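Local coordinates for galactose-binding like protein (Bacteroides thetaiotaomicron, PDB 7M1A), which probably binds carbohydrate as a SusE-like protein, this C-terminal part being a calcium-binding domain of the galactose-binding-like type, at residues Pro55-Phe60 / Tyr153-Cys158; Gly63-Leu68 / Met148-Tyr153; Ser87-Glu92 / Lys160-Asn165; Lys111-Glu116 / Ala142-Asp147. One frame throughout, in Å; residues are numbered along the deposited sequence.

How the contacts relate
The first strand in these contacts, 56-66, supplies Pro55-Phe60 to contact 1 and Gly63-Leu68 to contact 2; both pair antiparallel with strand 151-158. Contact 2 is nested in the loop closed by contact 1, because 63-68 follows 55-60 while 148-153 leads into 153-158. Strand 88-96 comes next; Ser87-Glu92, at its start, pairs with Lys160-Asn165 in contact 3, whose loop crosses those of contacts 1 and 2. Contact 4, between strand 110-116 and the end of strand 140-143, closes the shortest loop and nests inside the other three. Contacts 1, 2 and 3 build the larger antiparallel sheet, while contact 4 ties it to the smaller sheet. Tyr153 belongs to both contacts 1 and 2.

Contact 1: residues Pro55-Phe60 / Tyr153-Cys158; sequences PAVFTF and YIRIKC
Residues 56-60 and 153-158 run antiparallel as neighbouring strands, their axes 4.8 Å apart at closest approach and 162° between directions, in the larger sheet of a beta sandwich consistent with the galactose-binding domain fold. Phe58 with Ile156 and Phe60 with Ile154 are hydrogen-bonded pairs, each closed by two N-H...O=C bonds; Val57-Lys157 and Thr59-Arg155 are the non-hydrogen-bonded pairs beside them.

On the face carrying the phenylalanines, both rings lean along the sheet onto the opposite strand. Phe60 holds CG between its own N and carbonyl carbon (chi1 59°), which lays the ring beside Ile154: CB of Ile154 stands 3.9 Å from the Phe60 ring centroid in a CH-pi contact over the face. Phe58 leans likewise, its CZ 3.6 Å from Ile156 CB. Phe170, Leu173 and Phe175 of strand 169-176 pack on these side chains from the second sheet.

The other face, with Val57, Thr59, Arg155 and Lys157, is mixed. Asp16 takes a hydrogen bond from Thr59 OG1 and a salt bridge from Arg155 NH2, and Val57 CG1 lies over one face of the Arg155 guanidinium. At the edge of that group, nearly in its plane, NE donates to Thr59 OG1 at 3.0 Å, with 168° at the hydrogen.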
# COMPACT_ATOMS: atom_id res chain seq x y z
N PRO A 55 -11.41 -4.42 16.59
CA PRO A 55 -10.25 -5.18 16.09
C PRO A 55 -9.59 -4.48 14.90
O PRO A 55 -10.27 -4.04 13.95
CB PRO A 55 -10.89 -6.50 15.67
CG PRO A 55 -12.03 -6.72 16.69
CD PRO A 55 -12.57 -5.28 16.89
N ALA A 56 -8.25 -4.45 14.88
CA ALA A 56 -7.57 -3.90 13.71
C ALA A 56 -7.81 -4.87 12.56
O ALA A 56 -7.79 -6.07 12.71
CB ALA A 56 -6.08 -3.80 13.93
N VAL A 57 -7.98 -4.30 11.35
CA VAL A 57 -8.22 -5.08 10.14
C VAL A 57 -7.29 -4.56 9.04
O VAL A 57 -7.27 -3.38 8.81
CB VAL A 57 -9.71 -5.05 9.72
CG1 VAL A 57 -9.94 -5.70 8.36
CG2 VAL A 57 -10.62 -5.58 10.79
N PHE A 58 -6.66 -5.48 8.28
CA PHE A 58 -5.99 -5.00 7.06
C PHE A 58 -6.12 -6.12 6.02
O PHE A 58 -6.51 -7.26 6.31
CB PHE A 58 -4.54 -4.58 7.36
CG PHE A 58 -3.64 -5.70 7.79
CD1 PHE A 58 -3.02 -6.56 6.89
CD2 PHE A 58 -3.50 -5.97 9.16
CE1 PHE A 58 -2.23 -7.62 7.30
CE2 PHE A 58 -2.72 -7.05 9.59
CZ PHE A 58 -2.12 -7.92 8.67
N THR A 59 -5.86 -5.72 4.75
CA THR A 59 -6.27 -6.50 3.60
C THR A 59 -5.10 -6.58 2.62
O THR A 59 -4.40 -5.58 2.36
CB THR A 59 -7.43 -5.78 2.92
OG1 THR A 59 -8.49 -5.50 3.85
CG2 THR A 59 -8.02 -6.58 1.78
N PHE A 60 -4.97 -7.71 1.91
CA PHE A 60 -3.94 -7.84 0.86
C PHE A 60 -4.36 -8.90 -0.15
O PHE A 60 -5.34 -9.58 0.03
CB PHE A 60 -2.55 -8.10 1.43
CG PHE A 60 -2.40 -9.32 2.28
CD1 PHE A 60 -2.77 -9.30 3.62
CD2 PHE A 60 -1.87 -10.52 1.78
CE1 PHE A 60 -2.53 -10.40 4.47
CE2 PHE A 60 -1.68 -11.65 2.62
CZ PHE A 60 -2.00 -11.58 3.94
N TYR A 153 -7.67 -13.20 -1.99
CA TYR A 153 -7.55 -12.00 -1.17
C TYR A 153 -7.66 -12.40 0.28
O TYR A 153 -8.40 -13.35 0.57
CB TYR A 153 -8.67 -11.02 -1.54
CG TYR A 153 -8.64 -10.74 -3.02
CD1 TYR A 153 -7.70 -9.89 -3.62
CD2 TYR A 153 -9.56 -11.38 -3.86
CE1 TYR A 153 -7.74 -9.65 -4.99
CE2 TYR A 153 -9.57 -11.19 -5.23
CZ TYR A 153 -8.63 -10.35 -5.81
OH TYR A 153 -8.64 -10.16 -7.18
N ILE A 154 -6.93 -11.70 1.11
CA ILE A 154 -6.84 -12.08 2.52
C ILE A 154 -7.10 -10.88 3.41
O ILE A 154 -6.73 -9.75 3.08
CB ILE A 154 -5.44 -12.62 2.84
CG1 ILE A 154 -5.15 -13.91 2.04
CG2 ILE A 154 -5.26 -12.92 4.34
CD1 ILE A 154 -5.95 -15.12 2.42
N ARG A 155 -7.75 -11.11 4.55
CA ARG A 155 -7.80 -10.13 5.62
C ARG A 155 -7.25 -10.76 6.90
O ARG A 155 -7.51 -11.95 7.21
CB ARG A 155 -9.19 -9.55 5.88
CG ARG A 155 -9.54 -8.52 4.85
CD ARG A 155 -11.02 -8.14 5.02
NE ARG A 155 -10.99 -6.65 4.94
CZ ARG A 155 -12.06 -5.93 5.19
NH1 ARG A 155 -13.24 -6.50 5.46
NH2 ARG A 155 -12.00 -4.60 5.23
N ILE A 156 -6.56 -9.94 7.69
CA ILE A 156 -6.21 -10.34 9.06
C ILE A 156 -6.91 -9.39 10.02
O ILE A 156 -6.95 -8.17 9.82
CB ILE A 156 -4.70 -10.39 9.25
CG1 ILE A 156 -4.17 -11.63 8.45
CG2 ILE A 156 -4.29 -10.49 10.72
CD1 ILE A 156 -2.67 -11.78 8.42
N LYS A 157 -7.63 -9.98 11.01
CA LYS A 157 -8.32 -9.24 12.06
C LYS A 157 -7.66 -9.55 13.42
O LYS A 157 -7.57 -10.71 13.80
CB LYS A 157 -9.80 -9.64 12.03
CG LYS A 157 -10.70 -8.97 13.07
CD LYS A 157 -12.15 -9.62 13.13
CE LYS A 157 -13.06 -8.72 13.93
NZ LYS A 157 -14.46 -9.20 14.01
N CYS A 158 -7.24 -8.49 14.15
CA CYS A 158 -6.62 -8.68 15.46
C CYS A 158 -7.68 -8.49 16.55
O CYS A 158 -8.06 -7.34 16.85
CB CYS A 158 -5.45 -7.71 15.64
SG CYS A 158 -4.58 -8.22 17.14

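Contact 2: residues Gly63-Leu68 / Met148-Tyr153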
# COMPACT_ATOMS: atom_id res chain seq x y z
N GLY A 63 -2.14 -12.40 -5.22
CA GLY A 63 -1.63 -12.37 -6.58
C GLY A 63 -1.93 -13.65 -7.36
O GLY A 63 -1.59 -13.72 -8.54
N VAL A 64 -2.55 -14.64 -6.73
CA VAL A 64 -2.91 -15.90 -7.37
C VAL A 64 -4.19 -16.37 -6.66
O VAL A 64 -4.43 -15.99 -5.51
CB VAL A 64 -1.78 -16.95 -7.17
CG1 VAL A 64 -0.52 -16.57 -7.95
CG2 VAL A 64 -1.52 -17.23 -5.69
N LEU A 65 -4.96 -17.23 -7.33
CA LEU A 65 -6.05 -17.96 -6.71
C LEU A 65 -5.50 -19.28 -6.22
O LEU A 65 -4.95 -20.08 -7.03
CB LEU A 65 -7.17 -18.18 -7.76
CG LEU A 65 -8.43 -18.94 -7.25
CD1 LEU A 65 -9.21 -18.17 -6.16
CD2 LEU A 65 -9.40 -19.25 -8.42
N ALA A 66 -5.63 -19.49 -4.89
CA ALA A 66 -4.91 -20.63 -4.35
C ALA A 66 -5.84 -21.51 -3.54
O ALA A 66 -6.67 -21.00 -2.74
CB ALA A 66 -3.87 -20.14 -3.33
N LYS A 67 -5.51 -22.80 -3.64
CA LYS A 67 -6.10 -23.69 -2.58
C LYS A 67 -5.12 -23.71 -1.39
O LYS A 67 -4.00 -24.24 -1.55
CB LYS A 67 -6.34 -25.13 -3.09
CG LYS A 67 -7.01 -26.02 -2.05
CD LYS A 67 -8.45 -25.81 -1.86
CE LYS A 67 -9.10 -26.94 -1.10
NZ LYS A 67 -10.54 -26.65 -0.91
N LEU A 68 -5.47 -23.06 -0.28
CA LEU A 68 -4.49 -22.88 0.76
C LEU A 68 -4.34 -24.20 1.54
O LEU A 68 -5.30 -24.87 1.89
CB LEU A 68 -4.93 -21.80 1.76
CG LEU A 68 -4.97 -20.40 1.14
CD1 LEU A 68 -5.46 -19.39 2.19
CD2 LEU A 68 -3.60 -20.04 0.60
N MSE A 148 -12.15 -25.42 3.00
CA MSE A 148 -12.17 -24.00 2.66
C MSE A 148 -12.13 -23.82 1.15
O MSE A 148 -11.45 -24.57 0.48
CB MSE A 148 -10.91 -23.38 3.33
CG MSE A 148 -11.13 -23.29 4.88
SE MSE A 148 -12.70 -22.28 5.47
CE MSE A 148 -13.42 -20.86 4.42
N PRO A 149 -12.76 -22.73 0.61
CA PRO A 149 -12.68 -22.45 -0.81
C PRO A 149 -11.30 -21.92 -1.17
O PRO A 149 -10.53 -21.40 -0.32
CB PRO A 149 -13.65 -21.29 -1.06
CG PRO A 149 -13.77 -20.61 0.33
CD PRO A 149 -13.53 -21.71 1.36
N ARG A 150 -10.99 -21.99 -2.48
CA ARG A 150 -9.83 -21.27 -2.99
C ARG A 150 -10.02 -19.77 -2.80
O ARG A 150 -11.15 -19.25 -2.88
CB ARG A 150 -9.56 -21.54 -4.47
CG ARG A 150 -9.22 -22.99 -4.76
CD ARG A 150 -8.42 -23.18 -6.05
NE ARG A 150 -9.25 -22.89 -7.17
CZ ARG A 150 -8.77 -22.84 -8.43
NH1 ARG A 150 -7.49 -22.99 -8.73
NH2 ARG A 150 -9.59 -22.57 -9.41
N VAL A 151 -8.92 -19.08 -2.46
CA VAL A 151 -8.99 -17.63 -2.23
C VAL A 151 -7.78 -16.93 -2.80
O VAL A 151 -6.79 -17.57 -3.10
CB VAL A 151 -9.02 -17.30 -0.71
CG1 VAL A 151 -10.34 -17.76 -0.05
CG2 VAL A 151 -7.85 -17.93 0.13
N ARG A 152 -8.02 -15.67 -3.23
CA ARG A 152 -6.96 -14.83 -3.67
C ARG A 152 -6.70 -13.63 -2.77
O ARG A 152 -5.56 -13.19 -2.71
CB ARG A 152 -7.33 -14.30 -5.07
CG ARG A 152 -6.34 -13.27 -5.60
CD ARG A 152 -6.51 -12.95 -7.07
NE ARG A 152 -5.57 -11.86 -7.36
CZ ARG A 152 -5.42 -11.39 -8.57
NH1 ARG A 152 -6.06 -11.96 -9.58
NH2 ARG A 152 -4.60 -10.37 -8.82
N TYR A 153 -7.67 -13.20 -1.99
CA TYR A 153 -7.55 -12.00 -1.17
C TYR A 153 -7.66 -12.40 0.28
O TYR A 153 -8.40 -13.35 0.57
CB TYR A 153 -8.67 -11.02 -1.54
CG TYR A 153 -8.64 -10.74 -3.02
CD1 TYR A 153 -7.70 -9.89 -3.62
CD2 TYR A 153 -9.56 -11.38 -3.86
CE1 TYR A 153 -7.74 -9.65 -4.99
CE2 TYR A 153 -9.57 -11.19 -5.23
CZ TYR A 153 -8.63 -10.35 -5.81
OH TYR A 153 -8.64 -10.16 -7.18
O HOH W 1 -8.11 -22.62 0.50
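Lys67 leaves its backbone with CG opposite N (chi1 -177°) and then bends at the next bond (chi2 77°), a hook that carries NZ to Met148 O, 2.7 Å away, from near the end of the carbonyl. Arg152 starts the same way (chi1 174°) but stays extended to NE, running past Val64 toward Gly63. Between these two arms, Ala66 and Val151 form a hydrogen-bonded antiparallel pair, with Ala66 N to Val151 O at 2.9 Å and Val151 N to Ala66 O at 3.0 Å. It joins the far end of strand 56-66 to the start of strand 151-158, beyond the corners at 63-64 and 152.

Leu65 and Arg150 cross at about a right angle on the outer side, and Leu65 CD2 sits over one face of the Arg150 guanidinium, 3.5 Å from NH2. Inward, Leu68 CD1 presses on Val151 CG2 at 3.5 Å, tight for two methyls, while Leu112 packs against both residues. Past the pair a water takes the N-H of Leu68 and donates to Pro149 O, continuing the ladder where direct pairing stops.

Arg152 and Tyr153 together face Cys96 in a classic beta bulge. An alanine in place of Arg152 would probably leave Asp61 without the salt bridge it receives from NE and partly uncover Val64 O, against which CG lies at 3.3 Å. That oxygen is buried with no polar partner, so the Arg152 methylenes shield an acceptor they cannot satisfy while NE goes to Asp61; at the other end the Lys67 ammonium serves two backbone carbonyls, those of selenomethionine Met148 and Leu146.

Contact 3: residues Ser87-Glu92 / Lys160-Asn165; sequences SPRRYE and KNWSNN
Arg89 lies flat along Trp162, and this stack is the dense part of the contact. The guanidinium and indole planes differ by 9° with centres 4.2 Å apart, a cation-pi geometry, and Arg89 CD stands 3.6 Å almost straight above the centroid of the six-membered ring. The arginine reaches there because its chain is fully extended from a CG anti to the backbone N (chi1 -180°), so methylenes and guanidinium alike follow the indole face. The backbones add four hydrogen bonds. Trp162 N donates to Ser87 O, Lys160 N to Arg90 O, and Lys160 O accepts from both Arg89 N and Arg90 N, each at 2.9 Å; two residues thus share one partner, the signature of a classic beta bulge at the corner of strand 88-96.

The outer side, with exposed Lys160 and Asn164 and a water, is open and polar, though the turn itself is well bonded. Asn161 opens it as an Asx turn, its OD1 taking Ser163 N (2.8 Å) and Asn165 N (3.0 Å) from opposite faces of the amide plane. Farther out, Lys160 NZ meets Asn164 OD1 at 2.6 Å, and the water joins the guanidinium edge at Arg89 NH1 to Asn161 O. Arg90 turns its end away to Met115 O.

A serine in place of Trp162 would probably leave the Arg89 guanidinium free to turn and Asn117 OD1 without the indole N-H that it accepts. Since the cation rests on an aromatic face and gives one edge N-H to water, the stack probably secures the turn to strand 88-96 by dispersion and cation-pi attraction laid over backbone bonds.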
# COMPACT_ATOMS: atom_id res chain seq x y z
N SER A 87 2.02 -7.38 19.78
CA SER A 87 2.04 -8.64 19.08
C SER A 87 0.68 -9.32 19.21
O SER A 87 0.02 -9.31 20.26
CB SER A 87 3.10 -9.51 19.67
OG SER A 87 4.39 -8.91 19.49
N PRO A 88 0.20 -9.99 18.14
CA PRO A 88 -1.18 -10.54 18.21
C PRO A 88 -1.24 -11.74 19.15
O PRO A 88 -0.31 -12.57 19.26
CB PRO A 88 -1.43 -10.93 16.72
CG PRO A 88 -0.03 -11.23 16.19
CD PRO A 88 0.88 -10.21 16.85
N ARG A 89 -2.39 -11.84 19.85
CA ARG A 89 -2.63 -13.00 20.72
C ARG A 89 -3.83 -13.80 20.21
O ARG A 89 -3.73 -15.02 20.05
CB ARG A 89 -2.85 -12.55 22.18
CG ARG A 89 -3.10 -13.72 23.11
CD ARG A 89 -3.15 -13.25 24.56
NE ARG A 89 -3.30 -14.40 25.47
CZ ARG A 89 -3.41 -14.28 26.79
NH1 ARG A 89 -3.44 -13.06 27.32
NH2 ARG A 89 -3.41 -15.36 27.56
N ARG A 90 -4.97 -13.15 19.93
CA ARG A 90 -6.08 -13.83 19.26
C ARG A 90 -6.42 -13.08 17.98
O ARG A 90 -6.53 -11.85 18.02
CB ARG A 90 -7.33 -13.75 20.16
CG ARG A 90 -7.23 -14.72 21.33
CD ARG A 90 -7.59 -16.15 20.89
NE ARG A 90 -9.00 -16.20 20.45
CZ ARG A 90 -9.56 -16.29 19.21
NH1 ARG A 90 -8.88 -16.38 18.05
NH2 ARG A 90 -10.89 -16.25 19.16
N TYR A 91 -6.43 -13.80 16.87
CA TYR A 91 -6.59 -13.12 15.58
C TYR A 91 -7.18 -14.09 14.59
O TYR A 91 -7.29 -15.28 14.88
CB TYR A 91 -5.24 -12.54 15.08
CG TYR A 91 -4.09 -13.51 14.89
CD1 TYR A 91 -3.35 -14.00 15.97
CD2 TYR A 91 -3.74 -13.91 13.60
CE1 TYR A 91 -2.26 -14.84 15.74
CE2 TYR A 91 -2.65 -14.75 13.39
CZ TYR A 91 -1.90 -15.22 14.46
OH TYR A 91 -0.83 -16.04 14.24
N GLU A 92 -7.65 -13.54 13.46
CA GLU A 92 -8.34 -14.38 12.50
C GLU A 92 -7.79 -14.12 11.10
O GLU A 92 -7.37 -12.99 10.79
CB GLU A 92 -9.84 -14.08 12.45
CG GLU A 92 -10.55 -14.42 13.75
CD GLU A 92 -11.95 -13.87 13.86
OE1 GLU A 92 -12.38 -13.07 13.02
OE2 GLU A 92 -12.63 -14.37 14.73
N LYS A 160 -7.32 -9.43 19.79
CA LYS A 160 -6.66 -9.04 21.02
C LYS A 160 -5.17 -9.24 20.86
O LYS A 160 -4.76 -10.30 20.35
CB LYS A 160 -7.21 -9.84 22.23
CG LYS A 160 -6.79 -9.39 23.64
CD LYS A 160 -7.31 -10.37 24.72
CE LYS A 160 -8.76 -10.10 25.11
NZ LYS A 160 -9.08 -8.64 25.13
N ASN A 161 -4.40 -8.25 21.31
CA ASN A 161 -2.97 -8.44 21.33
C ASN A 161 -2.47 -8.70 22.75
O ASN A 161 -3.25 -8.81 23.69
CB ASN A 161 -2.20 -7.25 20.73
CG ASN A 161 -2.47 -5.94 21.44
OD1 ASN A 161 -2.63 -5.91 22.69
ND2 ASN A 161 -2.54 -4.85 20.70
N TRP A 162 -1.16 -8.83 22.92
CA TRP A 162 -0.61 -9.20 24.23
C TRP A 162 -0.67 -8.06 25.25
O TRP A 162 -0.32 -8.31 26.41
CB TRP A 162 0.83 -9.74 24.05
CG TRP A 162 0.86 -11.18 23.65
CD1 TRP A 162 0.97 -11.73 22.38
CD2 TRP A 162 0.60 -12.27 24.55
NE1 TRP A 162 0.85 -13.11 22.46
CE2 TRP A 162 0.61 -13.45 23.78
CE3 TRP A 162 0.33 -12.35 25.94
CZ2 TRP A 162 0.41 -14.71 24.36
CZ3 TRP A 162 0.12 -13.60 26.51
CH2 TRP A 162 0.16 -14.76 25.72
N SER A 163 -1.02 -6.83 24.83
CA SER A 163 -1.29 -5.71 25.74
C SER A 163 -2.81 -5.51 25.90
O SER A 163 -3.22 -4.50 26.47
CB SER A 163 -0.59 -4.46 25.18
OG SER A 163 0.82 -4.68 25.21
N ASN A 164 -3.60 -6.50 25.51
CA ASN A 164 -5.04 -6.46 25.77
C ASN A 164 -5.76 -5.34 24.99
O ASN A 164 -6.83 -4.85 25.41
CB ASN A 164 -5.39 -6.39 27.27
CG ASN A 164 -6.82 -6.80 27.53
OD1 ASN A 164 -7.35 -7.68 26.84
ND2 ASN A 164 -7.46 -6.21 28.53
N ASN A 165 -5.28 -5.04 23.79
CA ASN A 165 -6.01 -4.10 22.94
C ASN A 165 -6.05 -4.61 21.49
O ASN A 165 -5.71 -5.76 21.18
CB ASN A 165 -5.59 -2.63 23.13
CG ASN A 165 -4.16 -2.37 22.66
OD1 ASN A 165 -3.85 -2.41 21.47
ND2 ASN A 165 -3.23 -2.06 23.59
O HOH W 2 -3.59 -10.28 26.23

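Contact 4: residues Lys111-Glu116 / Ala142-Asp147; sequences KLLDME and ANVPLD
Leu113 and Met115 reach across to Ala142 and its neighbours mainly through methyl groups and selenium. The two branches of Leu113 divide the work: CD1 touches Val144 CG2 at 4.1 Å, with the two side chains crossing at about a right angle, while CD2 lies 4.1 Å from Ala142 CB and 3.7 Å from Asn143 O, with Pro145 CD a little farther off. Selenomethionine Met115 comes alongside, its SE 3.7 Å from the same Ala142 CB. Its side chain is folded twice, at chi2 (-68°) and chi3 (-66°), which tucks selenium and CE against this methyl. Pro145 CD also approaches Leu112 O at 3.9 Å.

The second shell explains these positions. Leu112 and Leu113 both face Val93 in a classic beta bulge, which puts both leucines on the same side of the strand, where Leu113 meets the 142-145 chain and Leu112 meets Leu68, Val151 and Ile154. Phe71 of strand 70-74 packs on both Leu113 and Met115, and backbone bonds of Ala142 to Phe71 and of Val144 to Ser69 keep the opposite chain in the smaller sheet. Arg70 NE, farther out, holds Asn143 OD1.

The contact therefore joins an edge strand of one sheet to a strand of the other almost entirely by apolar side chains; the touching parts, CA 112 to 115 and CA 142 to 145, run 150° apart. With each backbone bonded within its own sheet, the attachment rests on dispersion between largely buried hydrocarbon and selenium, Leu113, Met115 and Val144 being the buried members, as expected where the two layers of a beta sandwich meet.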
# COMPACT_ATOMS: atom_id res chain seq x y z
N LYS A 111 -14.20 -16.87 6.85
CA LYS A 111 -13.18 -16.99 7.89
C LYS A 111 -12.45 -18.33 7.70
O LYS A 111 -13.08 -19.37 7.66
CB LYS A 111 -13.76 -16.92 9.31
CG LYS A 111 -12.65 -16.96 10.39
CD LYS A 111 -13.16 -16.66 11.80
CE LYS A 111 -14.14 -17.70 12.29
NZ LYS A 111 -14.47 -17.42 13.69
N LEU A 112 -11.14 -18.24 7.48
CA LEU A 112 -10.30 -19.39 7.11
C LEU A 112 -9.73 -20.02 8.38
O LEU A 112 -9.65 -21.26 8.50
CB LEU A 112 -9.20 -18.95 6.16
CG LEU A 112 -9.72 -18.41 4.80
CD1 LEU A 112 -8.43 -17.80 4.21
CD2 LEU A 112 -10.13 -19.58 3.92
N LEU A 113 -9.29 -19.17 9.33
CA LEU A 113 -8.57 -19.65 10.51
C LEU A 113 -8.88 -18.77 11.72
O LEU A 113 -8.88 -17.55 11.62
CB LEU A 113 -7.03 -19.51 10.35
CG LEU A 113 -6.41 -20.41 9.25
CD1 LEU A 113 -5.00 -19.96 8.90
CD2 LEU A 113 -6.48 -21.90 9.59
N ASP A 114 -9.06 -19.48 12.86
CA ASP A 114 -9.08 -18.83 14.18
C ASP A 114 -7.71 -19.10 14.79
O ASP A 114 -7.33 -20.27 14.97
CB ASP A 114 -10.04 -19.55 15.13
CG ASP A 114 -11.47 -19.38 14.72
OD1 ASP A 114 -11.90 -18.25 14.70
OD2 ASP A 114 -12.11 -20.39 14.30
N MSE A 115 -6.91 -18.06 15.03
CA MSE A 115 -5.54 -18.23 15.54
C MSE A 115 -5.47 -17.77 16.98
O MSE A 115 -6.02 -16.74 17.38
CB MSE A 115 -4.52 -17.40 14.71
CG MSE A 115 -4.57 -17.74 13.24
SE MSE A 115 -3.94 -19.57 12.83
CE MSE A 115 -2.06 -19.32 13.35
N GLU A 116 -4.69 -18.53 17.75
CA GLU A 116 -4.28 -18.09 19.06
C GLU A 116 -2.77 -18.29 19.21
O GLU A 116 -2.26 -19.38 18.98
CB GLU A 116 -5.01 -18.83 20.20
CG GLU A 116 -4.48 -18.37 21.58
CD GLU A 116 -5.12 -18.98 22.79
OE1 GLU A 116 -6.04 -19.78 22.60
OE2 GLU A 116 -4.71 -18.61 23.93
N ALA A 142 -0.47 -23.13 11.23
CA ALA A 142 -1.79 -23.74 11.13
C ALA A 142 -1.95 -24.43 9.78
O ALA A 142 -1.41 -23.93 8.79
CB ALA A 142 -2.84 -22.71 11.31
N ASN A 143 -2.67 -25.54 9.79
CA ASN A 143 -3.15 -26.12 8.54
C ASN A 143 -4.53 -25.55 8.24
O ASN A 143 -5.37 -25.38 9.09
CB ASN A 143 -3.33 -27.65 8.76
CG ASN A 143 -1.95 -28.28 8.99
OD1 ASN A 143 -0.91 -27.93 8.40
ND2 ASN A 143 -1.88 -29.29 9.86
N VAL A 144 -4.74 -25.22 6.96
CA VAL A 144 -6.06 -24.70 6.54
C VAL A 144 -6.96 -25.86 6.18
O VAL A 144 -6.53 -26.71 5.42
CB VAL A 144 -5.78 -23.76 5.35
CG1 VAL A 144 -7.11 -23.31 4.76
CG2 VAL A 144 -4.89 -22.56 5.68
N PRO A 145 -8.20 -25.96 6.75
CA PRO A 145 -9.05 -27.11 6.42
C PRO A 145 -9.23 -27.28 4.92
O PRO A 145 -9.41 -26.27 4.22
CB PRO A 145 -10.36 -26.75 7.10
CG PRO A 145 -9.92 -25.87 8.27
CD PRO A 145 -8.77 -25.03 7.74
N LEU A 146 -9.36 -28.54 4.43
CA LEU A 146 -9.61 -28.88 3.01
C LEU A 146 -11.00 -28.42 2.57
O LEU A 146 -11.12 -28.09 1.38
CB LEU A 146 -9.53 -30.42 2.87
CG LEU A 146 -9.73 -30.97 1.46
CD1 LEU A 146 -8.55 -30.60 0.58
CD2 LEU A 146 -9.90 -32.47 1.49
N ASP A 147 -11.94 -28.18 3.45
CA ASP A 147 -13.22 -27.66 2.95
C ASP A 147 -13.25 -26.15 2.75
O ASP A 147 -14.27 -25.65 2.28
CB ASP A 147 -14.35 -28.10 3.86
CG ASP A 147 -14.38 -27.52 5.24
OD1 ASP A 147 -13.53 -26.67 5.62
OD2 ASP A 147 -15.37 -27.91 5.93